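Long-range contact in endo-polygalacturonase (Pectobacterium carotovorum subsp. carotovorum, PDB 1BHE), which cleaves the alpha-1,4-galacturonosyl links of polygalacturonic acid by hydrolysis, contributing to maceration and soft rot of plant tissue: residues 104-109 / 155-160. Residues are numbered along the deposited sequence; the frame is centred on the assembly and turned at random.
Sequences TAVSTT and QINKSK
Ser159 and Thr108 meet through their hydroxyls just past the bend at which two adjacent strands turn the same corner. Ser159 OG lies 2.8 Å from Thr108 OG1 and accepts the backbone N-H of Thr108, with 3.0 Å between Thr108 N and Ser159 OG and an angle of 165° at the hydrogen. The same hydroxyl donates back to the strand before it: Ser159 OG approaches Asn157 O from above the carbonyl plane at 2.9 Å, while Ser107 N reaches that oxygen from the opposite face. Placing OG beside its backbone N (chi1 -69°) turns the serine hydroxyl back along the chain toward Asn157 O and within reach of Thr108 N, and in this way it links the two bends. Thr108 OG1 also contacts a water that donates to Lys160 O. Beyond the corner, Lys160 N bonds Thr108 O at 2.8 Å, and the side chains of Thr109 and Lys160 run alongside each other in the same direction.

Before the bend, strands 104-106 and 155-157 run parallel, with axes 4.8 Å apart; the N-H groups of Ala105 and Asn157 bond Gln155 O and Ala105 O. Thr104, Val106, Gln155 and Asn157 share one face of the sheet. There the Val106 and Asn157 side chains cross at an angle, Val106 CG2 4.1 Å from Asn157 ND2. Asn157 OD1 accepts a bond from Gln155 NE2 at 2.7 Å, in the carbonyl plane. On the other face Ala105 CB faces Ile156 CG2, and Phe162 packs against both residues. Parallel strands in register, followed by matching bends at Ser107 and Lys158, both in the left-handed helical region, are the hallmark of successive coils in the right-handed parallel beta-helix of family 28 glycosyl hydrolases.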
loop_
_atom_site.group_PDB
_atom_site.type_symbol
_atom_site.label_atom_id
_atom_site.label_comp_id
_atom_site.label_asym_id
_atom_site.label_seq_id
_atom_site.Cartn_x
_atom_site.Cartn_y
_atom_site.Cartn_z
ATOM N N THR A 104 -9.411 -8.261 7.927
ATOM C CA THR A 104 -9.883 -8.556 6.572
ATOM C C THR A 104 -11.336 -8.128 6.387
ATOM O O THR A 104 -12.200 -8.417 7.210
ATOM C CB THR A 104 -9.766 -10.062 6.259
ATOM O OG1 THR A 104 -8.451 -10.546 6.556
ATOM C CG2 THR A 104 -10.037 -10.324 4.778
ATOM N N ALA A 105 -11.618 -7.423 5.294
ATOM C CA ALA A 105 -12.952 -6.951 4.961
ATOM C C ALA A 105 -13.321 -7.538 3.594
ATOM O O ALA A 105 -12.710 -7.168 2.591
ATOM C CB ALA A 105 -12.960 -5.425 4.906
ATOM N N VAL A 106 -14.223 -8.500 3.573
ATOM C CA VAL A 106 -14.630 -9.181 2.348
ATOM C C VAL A 106 -16.044 -8.805 1.943
ATOM O O VAL A 106 -16.967 -8.905 2.752
ATOM C CB VAL A 106 -14.588 -10.719 2.550
ATOM C CG1 VAL A 106 -15.142 -11.433 1.319
ATOM C CG2 VAL A 106 -13.171 -11.180 2.838
ATOM N N SER A 107 -16.230 -8.368 0.700
ATOM C CA SER A 107 -17.554 -7.987 0.220
ATOM C C SER A 107 -18.275 -7.043 1.167
ATOM O O SER A 107 -19.441 -7.255 1.509
ATOM C CB SER A 107 -18.379 -9.266 -0.044
ATOM O OG SER A 107 -17.686 -10.026 -1.032
ATOM N N THR A 108 -17.609 -5.955 1.557
ATOM C CA THR A 108 -18.198 -4.972 2.451
ATOM C C THR A 108 -18.606 -3.718 1.682
ATOM O O THR A 108 -18.064 -3.400 0.624
ATOM C CB THR A 108 -17.235 -4.538 3.578
ATOM O OG1 THR A 108 -16.087 -3.889 2.999
ATOM C CG2 THR A 108 -16.752 -5.752 4.362
ATOM N N THR A 109 -19.577 -3.011 2.246
ATOM C CA THR A 109 -20.059 -1.752 1.684
ATOM C C THR A 109 -20.090 -0.747 2.835
ATOM O O THR A 109 -20.646 -1.048 3.896
ATOM C CB THR A 109 -21.444 -1.869 1.038
ATOM O OG1 THR A 109 -21.411 -2.807 -0.046
ATOM C CG2 THR A 109 -21.930 -0.521 0.525
ATOM N N GLN A 155 -6.455 -6.154 4.695
ATOM C CA GLN A 155 -6.749 -6.742 3.386
ATOM C C GLN A 155 -8.222 -6.526 3.066
ATOM O O GLN A 155 -9.101 -6.960 3.809
ATOM C CB GLN A 155 -6.421 -8.238 3.424
ATOM C CG GLN A 155 -6.813 -8.993 2.165
ATOM C CD GLN A 155 -5.863 -8.774 1.006
ATOM O OE1 GLN A 155 -4.645 -8.715 1.152
ATOM N NE2 GLN A 155 -6.439 -8.652 -0.192
ATOM N N ILE A 156 -8.511 -5.801 1.997
ATOM C CA ILE A 156 -9.878 -5.471 1.612
ATOM C C ILE A 156 -10.199 -6.051 0.236
ATOM O O ILE A 156 -9.514 -5.733 -0.733
ATOM C CB ILE A 156 -10.096 -3.951 1.599
ATOM C CG1 ILE A 156 -9.668 -3.300 2.924
ATOM C CG2 ILE A 156 -11.557 -3.629 1.304
ATOM C CD1 ILE A 156 -9.186 -1.869 2.758
ATOM N N ASN A 157 -11.204 -6.920 0.156
ATOM C CA ASN A 157 -11.538 -7.598 -1.091
ATOM C C ASN A 157 -12.973 -7.364 -1.540
ATOM O O ASN A 157 -13.882 -7.344 -0.712
ATOM C CB ASN A 157 -11.393 -9.123 -0.912
ATOM C CG ASN A 157 -10.034 -9.593 -0.462
ATOM O OD1 ASN A 157 -9.018 -8.972 -0.742
ATOM N ND2 ASN A 157 -9.962 -10.703 0.252
ATOM N N LYS A 158 -13.198 -7.212 -2.838
ATOM C CA LYS A 158 -14.513 -7.012 -3.423
ATOM C C LYS A 158 -15.430 -6.084 -2.650
ATOM O O LYS A 158 -16.626 -6.356 -2.494
ATOM C CB LYS A 158 -15.170 -8.408 -3.559
ATOM C CG LYS A 158 -14.324 -9.261 -4.519
ATOM C CD LYS A 158 -14.973 -10.622 -4.720
ATOM C CE LYS A 158 -16.012 -10.546 -5.823
ATOM N NZ LYS A 158 -15.458 -9.987 -7.080
ATOM N N SER A 159 -14.907 -4.942 -2.212
ATOM C CA SER A 159 -15.682 -4.038 -1.367
ATOM C C SER A 159 -15.966 -2.721 -2.067
ATOM O O SER A 159 -15.346 -2.351 -3.066
ATOM C CB SER A 159 -14.920 -3.832 -0.052
ATOM O OG SER A 159 -14.922 -5.028 0.720
ATOM N N LYS A 160 -16.939 -2.014 -1.529
ATOM C CA LYS A 160 -17.419 -0.741 -2.010
ATOM C C LYS A 160 -17.320 0.349 -0.950
ATOM O O LYS A 160 -17.782 0.151 0.171
ATOM C CB LYS A 160 -18.911 -0.887 -2.370
ATOM C CG LYS A 160 -19.445 0.216 -3.274
ATOM C CD LYS A 160 -19.829 -0.349 -4.640
ATOM C CE LYS A 160 -21.054 -1.249 -4.557
ATOM N NZ LYS A 160 -21.626 -1.548 -5.903
HETATM O O HOH W 1 -16.512 -1.049 2.493
#